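Local coordinates for protein aldehyde Dehydrogenase (Burkholderia cenocepacia, PDB 4O6R) that probably oxidises aldehydes to carboxylic acids with NAD(P)+ as cofactor, and binds adenosine monophosphate in its nucleotide pocket, at residues Gly227-Thr232 / Asn248-Gln253; Ile147-Gln152 / Thr176-Pro181; Ala170-Asn175 / Glu471-Tyr476; Leu13-Arg18 / Asn207-Tyr212. All blocks are in the same frame, centred on the assembly; numbering follows the deposited sequence.

Interaction 1 (Gly227-Thr232 / Asn248-Gln253); sequences GKIAFT and NLKRVQ. With AMP (adenosine monophosphate), chain E.
Lys250 meets the 227-232 segment with the methylenes of its side chain: CD packs 3.6 Å from CG2 of Ile229, and CB lies over the carbonyl of Gly227. Its CG sits between backbone N and carbonyl carbon (chi1 56°), and further bends at chi3 and chi4 fold the chain back until NZ donates to OD1 of Asn248. That oxygen also takes the backbone N of Lys250, closing an Asx turn, and the two donors approach from opposite faces of the amide. NZ is further bound by the carbonyls of Ala221 and His223. At Arg251 the strand proper begins. Its N donates to Gly227 O and its O receives Ile229 N at 2.9 Å, while the guanidinium turns off to the carbonyl of Thr477. The two strands run parallel, 12° apart, as the two strands of a beta-alpha-beta unit whose helix, 235-245, covers the face carrying Ile229 and Val252; this is the nucleotide-binding part of the aldehyde dehydrogenase fold. Val252 adds its CG2 at 4.0 Å from Ile229 CG2. Gln253 bonds with both its backbone N and its backbone O: N donates to Ile229 O, and O accepts Phe231 N at 2.9 Å. Phe231 then sends its ring beyond the strand, where CE1 lies 3.0 Å from O4' of AMP, with the ribose oxygen at the ring edge. On the side of Lys228 and Ala230, the extended side chain of Gln253 crosses that of Lys228, and OE1 accepts NZ at 2.8 Å; the same ammonium reaches Asp475 O and makes a cation-pi contact with Tyr476.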
# COMPACT_ATOMS: atom_id res chain seq x y z
N GLY A 227 21.48 1.96 -16.03
CA GLY A 227 20.89 0.92 -15.17
C GLY A 227 19.55 0.37 -15.63
O GLY A 227 19.11 -0.68 -15.17
N LYS A 228 18.89 1.09 -16.52
CA LYS A 228 17.61 0.65 -17.09
C LYS A 228 17.42 1.28 -18.45
O LYS A 228 17.80 2.44 -18.67
CB LYS A 228 16.44 1.04 -16.18
CG LYS A 228 15.08 0.62 -16.71
CD LYS A 228 13.94 0.96 -15.75
CE LYS A 228 12.63 0.78 -16.50
NZ LYS A 228 11.43 1.16 -15.72
N ILE A 229 16.85 0.50 -19.36
CA ILE A 229 16.49 1.00 -20.66
C ILE A 229 15.00 0.79 -20.85
O ILE A 229 14.49 -0.30 -20.52
CB ILE A 229 17.29 0.32 -21.78
CG1 ILE A 229 16.98 0.90 -23.16
CG2 ILE A 229 17.06 -1.19 -21.79
CD1 ILE A 229 17.55 2.29 -23.39
N ALA A 230 14.32 1.84 -21.32
CA ALA A 230 12.90 1.79 -21.58
C ALA A 230 12.66 2.08 -23.05
O ALA A 230 13.18 3.09 -23.59
CB ALA A 230 12.17 2.79 -20.70
N PHE A 231 11.92 1.20 -23.71
CA PHE A 231 11.73 1.28 -25.14
C PHE A 231 10.28 1.05 -25.53
O PHE A 231 9.58 0.14 -25.02
CB PHE A 231 12.63 0.25 -25.86
CG PHE A 231 12.34 0.13 -27.33
CD1 PHE A 231 12.89 1.01 -28.22
CD2 PHE A 231 11.48 -0.85 -27.81
CE1 PHE A 231 12.61 0.92 -29.58
CE2 PHE A 231 11.18 -0.96 -29.15
CZ PHE A 231 11.74 -0.06 -30.04
N THR A 232 9.82 1.91 -26.44
CA THR A 232 8.49 1.81 -27.04
C THR A 232 8.72 1.78 -28.53
O THR A 232 9.41 2.67 -29.06
CB THR A 232 7.65 3.04 -26.67
OG1 THR A 232 7.44 3.03 -25.26
CG2 THR A 232 6.32 3.09 -27.38
N ASN A 248 25.43 -5.37 -19.34
CA ASN A 248 25.46 -5.08 -17.94
C ASN A 248 24.22 -5.50 -17.15
O ASN A 248 24.08 -5.09 -16.03
CB ASN A 248 25.74 -3.59 -17.70
CG ASN A 248 24.55 -2.71 -17.99
OD1 ASN A 248 23.64 -3.09 -18.72
ND2 ASN A 248 24.57 -1.51 -17.42
N LEU A 249 23.37 -6.31 -17.78
CA LEU A 249 22.11 -6.76 -17.19
C LEU A 249 21.27 -5.61 -16.64
O LEU A 249 20.65 -5.74 -15.59
CB LEU A 249 22.39 -7.84 -16.15
CG LEU A 249 23.07 -8.97 -16.95
CD1 LEU A 249 24.12 -9.73 -16.19
CD2 LEU A 249 22.03 -9.90 -17.56
N LYS A 250 21.24 -4.50 -17.37
CA LYS A 250 20.36 -3.40 -17.05
C LYS A 250 18.91 -3.87 -17.07
O LYS A 250 18.54 -4.79 -17.80
CB LYS A 250 20.53 -2.24 -18.01
CG LYS A 250 20.35 -2.58 -19.49
CD LYS A 250 20.34 -1.38 -20.41
CE LYS A 250 21.58 -0.49 -20.35
NZ LYS A 250 22.85 -1.19 -20.72
N ARG A 251 18.09 -3.23 -16.25
CA ARG A 251 16.68 -3.51 -16.27
C ARG A 251 16.11 -3.03 -17.61
O ARG A 251 16.71 -2.17 -18.27
CB ARG A 251 15.99 -2.87 -15.09
CG ARG A 251 16.36 -3.60 -13.82
CD ARG A 251 16.14 -2.78 -12.57
NE ARG A 251 14.72 -2.55 -12.41
CZ ARG A 251 14.16 -2.01 -11.32
NH1 ARG A 251 14.90 -1.68 -10.28
NH2 ARG A 251 12.84 -1.85 -11.27
N VAL A 252 14.99 -3.61 -18.00
CA VAL A 252 14.36 -3.38 -19.29
C VAL A 252 12.84 -3.16 -19.13
O VAL A 252 12.16 -3.85 -18.36
CB VAL A 252 14.61 -4.58 -20.23
CG1 VAL A 252 13.90 -4.40 -21.57
CG2 VAL A 252 16.10 -4.79 -20.45
N GLN A 253 12.33 -2.16 -19.83
CA GLN A 253 10.89 -1.96 -19.98
C GLN A 253 10.56 -1.89 -21.49
O GLN A 253 11.28 -1.26 -22.27
CB GLN A 253 10.48 -0.66 -19.25
CG GLN A 253 9.04 -0.26 -19.41
CD GLN A 253 8.69 0.95 -18.56
OE1 GLN A 253 9.54 1.45 -17.77
NE2 GLN A 253 7.47 1.44 -18.69
P AMP E . 11.11 1.26 -34.08
O1P AMP E . 10.32 0.39 -33.17
O2P AMP E . 12.39 0.55 -34.59
O3P AMP E . 10.24 1.96 -35.14
O5' AMP E . 11.70 2.54 -33.22
C5' AMP E . 11.12 3.30 -32.13
C4' AMP E . 12.29 4.12 -31.49
O4' AMP E . 13.42 3.24 -31.32
C3' AMP E . 12.84 5.31 -32.28
O3' AMP E . 13.22 6.47 -31.46
C2' AMP E . 14.04 4.69 -33.02
O2' AMP E . 15.04 5.60 -33.51
C1' AMP E . 14.59 3.69 -32.00
N9 AMP E . 15.39 2.55 -32.57
C8 AMP E . 15.35 2.04 -33.84
N7 AMP E . 16.26 1.02 -33.98
C5 AMP E . 16.89 0.83 -32.79
C6 AMP E . 17.93 -0.07 -32.21
N6 AMP E . 18.53 -1.02 -32.94
N1 AMP E . 18.30 0.06 -30.93
C2 AMP E . 17.73 1.00 -30.16
N3 AMP E . 16.79 1.87 -30.61
C4 AMP E . 16.32 1.85 -31.88

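Interaction 2 (Ile147-Gln152 / Thr176-Pro181); sequences IGVVGQ and TVVLKP. With AMP (adenosine monophosphate), chain E.
The carbonyl oxygen of Gln152 accepts the backbone N of Lys180 at 2.7 Å, the donor standing almost straight out from the C=O. It is the last of five backbone bonds that alternate between the strands, beginning with Thr176 N on Gly148 O. Midway, Val178 N binds Val150 O with an N-H...O angle of 173°, and Gln152 N returns to Val178 O. On the face of Val150 and Gln152, CG2 of Val150 meets CG2 of Val177 at 3.8 Å. The extended Gln152 side chain crosses that of Val177 at about a right angle, with OE1 3.5 Å from both Val177 CG1 and Leu179 CD1. This buried oxygen has no hydrogen-bond partner, whereas NE2 of the same amide binds Lys166 O and Tyr476 OH. The other face is shared by Val149, whose CG2 touches Thr176 OG1 and whose CG1 packs against Val178 CG2; helix 47-66 lies against it, and Thr176 OG1 bonds to Ala57 O. Beyond the last backbone bond Lys180 leaves the sheet with bends at chi2, chi3 and chi4, which carry NZ to O2' of AMP at 3.0 Å, with a weak bond to O3'. NZ also donates to Pro181 O, standing above that carbonyl's plane, and to Gly211 O, and a salt bridge to Glu183 would help keep it charged. The strands run parallel at 16°, joined through helix 159-172 in a beta-alpha-beta crossover, and the lysine at the C-terminal end of the second strand gripping the ribose hydroxyls is characteristic of the Rossmann-like nucleotide site of aldehyde dehydrogenases.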
# COMPACT_ATOMS: atom_id res chain seq x y z
N ILE A 147 17.26 3.98 -9.51
CA ILE A 147 18.14 3.03 -10.18
C ILE A 147 19.48 3.67 -10.50
O ILE A 147 20.53 3.05 -10.25
CB ILE A 147 17.47 2.48 -11.45
CG1 ILE A 147 16.25 1.65 -11.03
CG2 ILE A 147 18.47 1.67 -12.28
CD1 ILE A 147 15.33 1.33 -12.18
N GLY A 148 19.44 4.90 -11.01
CA GLY A 148 20.63 5.62 -11.38
C GLY A 148 20.38 6.40 -12.64
O GLY A 148 19.51 7.26 -12.68
N VAL A 149 21.19 6.14 -13.67
CA VAL A 149 20.99 6.74 -15.00
C VAL A 149 20.08 5.81 -15.80
O VAL A 149 20.34 4.59 -15.92
CB VAL A 149 22.31 6.93 -15.78
CG1 VAL A 149 22.06 7.55 -17.16
CG2 VAL A 149 23.26 7.83 -15.00
N VAL A 150 19.01 6.36 -16.32
CA VAL A 150 18.06 5.56 -17.10
C VAL A 150 18.03 6.07 -18.52
O VAL A 150 18.08 7.28 -18.76
CB VAL A 150 16.66 5.51 -16.48
CG1 VAL A 150 16.73 4.87 -15.08
CG2 VAL A 150 16.02 6.87 -16.39
N GLY A 151 17.96 5.13 -19.45
CA GLY A 151 17.93 5.43 -20.86
C GLY A 151 16.52 5.22 -21.37
O GLY A 151 15.86 4.24 -20.98
N GLN A 152 16.06 6.11 -22.23
CA GLN A 152 14.69 6.06 -22.73
C GLN A 152 14.66 6.32 -24.22
O GLN A 152 15.18 7.32 -24.70
CB GLN A 152 13.81 7.06 -21.98
CG GLN A 152 13.92 6.92 -20.46
CD GLN A 152 13.06 7.90 -19.68
OE1 GLN A 152 13.01 9.09 -19.99
NE2 GLN A 152 12.38 7.40 -18.67
N THR A 176 18.47 10.01 -13.09
CA THR A 176 18.80 10.98 -14.13
C THR A 176 18.56 10.28 -15.45
O THR A 176 18.44 9.05 -15.51
CB THR A 176 20.23 11.51 -14.02
OG1 THR A 176 21.14 10.40 -13.98
CG2 THR A 176 20.37 12.36 -12.80
N VAL A 177 18.46 11.08 -16.51
CA VAL A 177 17.83 10.63 -17.74
C VAL A 177 18.64 10.94 -18.99
O VAL A 177 19.12 12.04 -19.14
CB VAL A 177 16.40 11.21 -17.90
CG1 VAL A 177 15.85 11.00 -19.31
CG2 VAL A 177 15.49 10.57 -16.88
N VAL A 178 18.77 9.95 -19.86
CA VAL A 178 19.23 10.16 -21.22
C VAL A 178 18.09 9.65 -22.10
O VAL A 178 17.77 8.46 -22.08
CB VAL A 178 20.52 9.40 -21.53
CG1 VAL A 178 20.93 9.63 -22.96
CG2 VAL A 178 21.62 9.84 -20.54
N LEU A 179 17.49 10.58 -22.84
CA LEU A 179 16.35 10.28 -23.65
C LEU A 179 16.70 10.43 -25.14
O LEU A 179 17.22 11.47 -25.57
CB LEU A 179 15.15 11.13 -23.24
CG LEU A 179 13.79 10.76 -23.89
CD1 LEU A 179 12.62 10.97 -22.93
CD2 LEU A 179 13.55 11.60 -25.10
N LYS A 180 16.40 9.41 -25.91
CA LYS A 180 16.56 9.43 -27.37
C LYS A 180 15.18 9.52 -28.04
O LYS A 180 14.51 8.49 -28.22
CB LYS A 180 17.34 8.22 -27.91
CG LYS A 180 17.71 8.44 -29.41
CD LYS A 180 17.63 7.22 -30.30
CE LYS A 180 16.29 7.02 -30.98
NZ LYS A 180 15.94 8.00 -32.03
N PRO A 181 14.75 10.74 -28.39
CA PRO A 181 13.44 10.84 -29.05
C PRO A 181 13.58 10.46 -30.50
O PRO A 181 14.72 10.33 -31.01
CB PRO A 181 13.11 12.33 -28.90
CG PRO A 181 14.44 13.00 -29.00
CD PRO A 181 15.42 12.05 -28.30
P AMP E . 11.11 1.26 -34.08
O1P AMP E . 10.32 0.39 -33.17
O2P AMP E . 12.39 0.55 -34.59
O3P AMP E . 10.24 1.96 -35.14
O5' AMP E . 11.70 2.54 -33.22
C5' AMP E . 11.12 3.30 -32.13
C4' AMP E . 12.29 4.12 -31.49
O4' AMP E . 13.42 3.24 -31.32
C3' AMP E . 12.84 5.31 -32.28
O3' AMP E . 13.22 6.47 -31.46
C2' AMP E . 14.04 4.69 -33.02
O2' AMP E . 15.04 5.60 -33.51
C1' AMP E . 14.59 3.69 -32.00
N9 AMP E . 15.39 2.55 -32.57
C8 AMP E . 15.35 2.04 -33.84
N7 AMP E . 16.26 1.02 -33.98
C5 AMP E . 16.89 0.83 -32.79
C6 AMP E . 17.93 -0.07 -32.21
N6 AMP E . 18.53 -1.02 -32.94
N1 AMP E . 18.30 0.06 -30.93
C2 AMP E . 17.73 1.00 -30.16
N3 AMP E . 16.79 1.87 -30.61
C4 AMP E . 16.32 1.85 -31.88

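Interaction 3 (Ala170-Asn175 / Glu471-Tyr476); sequences ALAAGN and EAMHDY
Tyr476 turns the face of its ring to Ala170, whose CB stands over that face, 4.0 Å from the ring centroid, a CH-pi contact between the C-terminal ends of two helices. Helix 159-172 finishes in a Schellman motif, with Gly174 at positive phi, and beyond it Asn175 crosses the Tyr476 side chain at about a right angle, amide and ring planes 62° apart. CG of Asn175 lies anti to its own carbonyl carbon (chi1 -58°), which directs ND2 between two backbone oxygens. Both are met in the amide plane and on a lone pair: Ala170 O, which also takes the backbone N of Asn175, and Tyr476 O. These two bonds fix the rotation of the amide, while OD1 accepts Gly148 N. Met473 bends at chi2 and chi3 and lays its methyl against the end of helix 159-172, CE 3.7 Å from Ala173 CB and 4.0 Å from Ala172 CB. The tyrosine hydroxyl is bound to Gln152 of the central sheet. Across to the later segment, the hydrogen bond from Asn175 ND2 to Tyr476 O is 2.9 Å long and nearly straight, with an N-H...O angle of 174°.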
# COMPACT_ATOMS: atom_id res chain seq x y z
N ALA A 170 10.54 8.72 -14.00
CA ALA A 170 11.99 8.51 -13.85
C ALA A 170 12.60 9.59 -12.96
O ALA A 170 13.38 9.29 -12.05
CB ALA A 170 12.67 8.50 -15.21
N LEU A 171 12.19 10.84 -13.23
CA LEU A 171 12.75 12.01 -12.55
C LEU A 171 12.20 12.11 -11.15
O LEU A 171 12.96 12.34 -10.20
CB LEU A 171 12.43 13.28 -13.33
CG LEU A 171 13.22 13.43 -14.63
CD1 LEU A 171 12.70 14.63 -15.43
CD2 LEU A 171 14.71 13.56 -14.34
N ALA A 172 10.90 11.89 -11.02
CA ALA A 172 10.25 11.93 -9.71
C ALA A 172 10.92 10.97 -8.76
O ALA A 172 11.17 11.31 -7.61
CB ALA A 172 8.78 11.60 -9.83
N ALA A 173 11.27 9.79 -9.27
CA ALA A 173 11.89 8.74 -8.46
C ALA A 173 13.35 8.96 -8.14
O ALA A 173 13.90 8.20 -7.35
CB ALA A 173 11.73 7.41 -9.14
N GLY A 174 13.97 10.03 -8.66
CA GLY A 174 15.35 10.31 -8.39
C GLY A 174 16.40 9.79 -9.36
O GLY A 174 17.58 9.82 -9.05
N ASN A 175 15.99 9.33 -10.54
CA ASN A 175 16.93 8.92 -11.58
C ASN A 175 17.33 10.10 -12.42
O ASN A 175 16.60 11.09 -12.49
CB ASN A 175 16.31 7.89 -12.50
CG ASN A 175 15.84 6.66 -11.76
OD1 ASN A 175 16.64 5.80 -11.42
ND2 ASN A 175 14.53 6.59 -11.48
N GLU A 471 2.78 2.12 -10.19
CA GLU A 471 3.42 1.07 -10.95
C GLU A 471 4.70 1.56 -11.65
O GLU A 471 5.74 0.88 -11.59
CB GLU A 471 2.45 0.46 -11.94
CG GLU A 471 1.31 -0.30 -11.27
CD GLU A 471 0.11 0.58 -10.87
OE1 GLU A 471 0.15 1.83 -10.96
OE2 GLU A 471 -0.92 -0.01 -10.49
N ALA A 472 4.62 2.73 -12.29
CA ALA A 472 5.80 3.32 -12.94
C ALA A 472 6.84 3.66 -11.89
O ALA A 472 8.02 3.44 -12.10
CB ALA A 472 5.41 4.57 -13.71
N MET A 473 6.41 4.20 -10.75
CA MET A 473 7.38 4.51 -9.66
C MET A 473 8.10 3.28 -9.18
O MET A 473 9.31 3.32 -8.92
CB MET A 473 6.70 5.19 -8.49
CG MET A 473 6.10 6.53 -8.80
SD MET A 473 7.28 7.72 -9.43
CE MET A 473 8.24 8.08 -7.96
N HIS A 474 7.37 2.18 -9.04
CA HIS A 474 8.00 0.91 -8.65
C HIS A 474 9.09 0.47 -9.67
O HIS A 474 10.19 0.06 -9.28
CB HIS A 474 6.92 -0.17 -8.48
CG HIS A 474 7.43 -1.46 -7.92
ND1 HIS A 474 7.50 -1.71 -6.56
CD2 HIS A 474 7.90 -2.58 -8.53
CE1 HIS A 474 7.95 -2.93 -6.36
NE2 HIS A 474 8.22 -3.47 -7.54
N ASP A 475 8.75 0.54 -10.96
CA ASP A 475 9.63 0.10 -12.04
C ASP A 475 10.82 1.07 -12.23
O ASP A 475 11.76 0.74 -12.96
CB ASP A 475 8.88 0.04 -13.39
CG ASP A 475 7.83 -1.05 -13.48
OD1 ASP A 475 7.82 -2.00 -12.65
OD2 ASP A 475 7.06 -0.98 -14.49
N TYR A 476 10.76 2.27 -11.65
CA TYR A 476 11.90 3.21 -11.66
C TYR A 476 12.66 3.30 -10.33
O TYR A 476 13.50 4.19 -10.16
CB TYR A 476 11.45 4.61 -12.16
CG TYR A 476 11.48 4.64 -13.67
CD1 TYR A 476 12.70 4.64 -14.33
CD2 TYR A 476 10.30 4.61 -14.43
CE1 TYR A 476 12.76 4.65 -15.72
CE2 TYR A 476 10.36 4.62 -15.83
CZ TYR A 476 11.61 4.64 -16.45
OH TYR A 476 11.75 4.63 -17.81

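Interaction 4 (Leu13-Arg18 / Asn207-Tyr212); sequences LFIDGR and NIVPGY
A single antiparallel bridge attaches the N-terminal hairpin of the chain to strand 206-208, a strand of the sheet that carries the nucleotide site. Phe14 and Ile208 form the hydrogen-bonded pair: Phe14 N donates to Ile208 O at 3.0 Å, and Ile208 N returns to Phe14 O at 2.8 Å. The CB atoms of this pair lie 4.3 Å apart, and their side chains go on to pack against helix 187-199, both touching Val193. Asn207 extends the attachment with its side chain. Its CG lies beside its own backbone N (chi1 -48°), bringing OD1 to Asp16 N at 2.9 Å, nearly in line with the amide's C=O, while ND2 binds the carbonyls of Gly204 and Val177. Asp16 belongs to the type I' turn from Ile15 to Arg18 that joins strands 13-15 and 18-20, so this bond secures the turn to the sheet; the carboxylate of Asp16 forms a salt bridge with Arg59. Apolar side chains fill in along the strand. The Leu13 side chain runs at a slant to Pro210, CD2 lying 3.7 Å from Pro210 CD, and Ile15 meets Val209 at about a right angle, CD1 to CG1 4.2 Å. Past these residues, Gly211 O accepts from Lys180 NZ, the ammonium that binds AMP, and Tyr212 takes the N-cap position of helix 213-222. At the turn end, a water accepts Gly17 N at 2.8 Å and lies 3.3 Å from Asn207 OD1, a weak bond.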
# COMPACT_ATOMS: atom_id res chain seq x y z
N LEU A 13 21.55 18.84 -29.75
CA LEU A 13 21.53 17.92 -28.62
C LEU A 13 21.51 18.73 -27.36
O LEU A 13 21.98 19.89 -27.34
CB LEU A 13 22.76 17.00 -28.60
CG LEU A 13 23.24 16.33 -29.88
CD1 LEU A 13 24.38 15.36 -29.61
CD2 LEU A 13 22.11 15.65 -30.62
N PHE A 14 20.94 18.18 -26.30
CA PHE A 14 20.97 18.86 -25.01
C PHE A 14 21.70 17.95 -24.06
O PHE A 14 21.21 16.85 -23.74
CB PHE A 14 19.59 19.18 -24.49
CG PHE A 14 19.60 20.09 -23.29
CD1 PHE A 14 19.66 19.59 -22.00
CD2 PHE A 14 19.55 21.48 -23.45
CE1 PHE A 14 19.65 20.43 -20.90
CE2 PHE A 14 19.53 22.32 -22.35
CZ PHE A 14 19.59 21.80 -21.08
N ILE A 15 22.88 18.39 -23.63
CA ILE A 15 23.76 17.56 -22.84
C ILE A 15 24.37 18.43 -21.75
O ILE A 15 24.90 19.52 -22.01
CB ILE A 15 24.87 16.94 -23.69
CG1 ILE A 15 24.28 15.97 -24.68
CG2 ILE A 15 25.92 16.23 -22.85
CD1 ILE A 15 25.29 15.34 -25.57
N ASP A 16 24.28 17.93 -20.53
CA ASP A 16 24.86 18.59 -19.38
C ASP A 16 24.43 20.06 -19.33
O ASP A 16 25.24 20.94 -19.09
CB ASP A 16 26.39 18.45 -19.40
CG ASP A 16 27.00 18.47 -18.01
OD1 ASP A 16 26.27 18.40 -17.00
OD2 ASP A 16 28.23 18.53 -17.92
N GLY A 17 23.14 20.31 -19.54
CA GLY A 17 22.58 21.63 -19.30
C GLY A 17 22.75 22.61 -20.45
O GLY A 17 22.32 23.74 -20.33
N ARG A 18 23.31 22.15 -21.57
CA ARG A 18 23.66 23.03 -22.67
C ARG A 18 23.20 22.42 -24.01
O ARG A 18 23.24 21.18 -24.19
CB ARG A 18 25.19 23.30 -22.67
N ASN A 207 19.14 14.68 -20.36
CA ASN A 207 19.91 14.83 -21.57
C ASN A 207 19.14 14.26 -22.76
O ASN A 207 18.65 13.12 -22.70
CB ASN A 207 21.26 14.17 -21.43
CG ASN A 207 21.95 14.55 -20.14
OD1 ASN A 207 22.70 15.51 -20.11
ND2 ASN A 207 21.65 13.83 -19.07
N ILE A 208 19.02 15.04 -23.81
CA ILE A 208 18.29 14.65 -25.02
C ILE A 208 19.25 14.43 -26.19
O ILE A 208 20.01 15.34 -26.56
CB ILE A 208 17.25 15.70 -25.43
CG1 ILE A 208 16.43 16.14 -24.22
CG2 ILE A 208 16.33 15.17 -26.52
CD1 ILE A 208 15.58 15.06 -23.60
N VAL A 209 19.18 13.24 -26.79
CA VAL A 209 20.11 12.87 -27.86
C VAL A 209 19.39 12.27 -29.08
O VAL A 209 19.45 11.08 -29.33
CB VAL A 209 21.20 11.94 -27.33
CG1 VAL A 209 22.14 12.73 -26.42
CG2 VAL A 209 20.61 10.79 -26.56
N PRO A 210 18.66 13.12 -29.83
CA PRO A 210 18.04 12.65 -31.05
C PRO A 210 19.13 12.15 -32.02
O PRO A 210 20.20 12.76 -32.13
CB PRO A 210 17.39 13.90 -31.65
CG PRO A 210 17.45 14.96 -30.60
CD PRO A 210 18.63 14.59 -29.73
N GLY A 211 18.84 11.06 -32.70
CA GLY A 211 19.77 10.43 -33.62
C GLY A 211 19.13 9.14 -34.09
O GLY A 211 18.03 8.80 -33.65
N TYR A 212 19.80 8.45 -35.00
CA TYR A 212 19.26 7.21 -35.51
C TYR A 212 19.23 6.12 -34.45
O TYR A 212 20.03 6.08 -33.50
CB TYR A 212 20.07 6.71 -36.70
CG TYR A 212 20.00 7.62 -37.91
CD1 TYR A 212 18.77 7.99 -38.49
CD2 TYR A 212 21.17 8.10 -38.49
CE1 TYR A 212 18.72 8.81 -39.60
CE2 TYR A 212 21.12 8.91 -39.60
CZ TYR A 212 19.90 9.26 -40.15
OH TYR A 212 19.92 10.08 -41.25
O HOH W 1 21.32 18.30 -18.90

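From the N terminus, the first hairpin waits until residues 207-212 for interaction 4 to close its long loop. Inside that loop nests interaction 2, which joins strands 138-153 and 176-180 around helix 159-172. The end of this helix opens interaction 3, whose partner comes only at residues 471-476; interaction 3 therefore crosses both interaction 2 and interaction 4. Within its loop lies interaction 1, a short closure that follows interactions 2 and 4 in series. Interactions 1, 2 and 4 all reach one sheet: Gly151 pairs with Lys228 and Ala230, and Leu179 with Asn207. Interaction 3 fastens the late helix 469-475 beside it, through Asp475 and Tyr476.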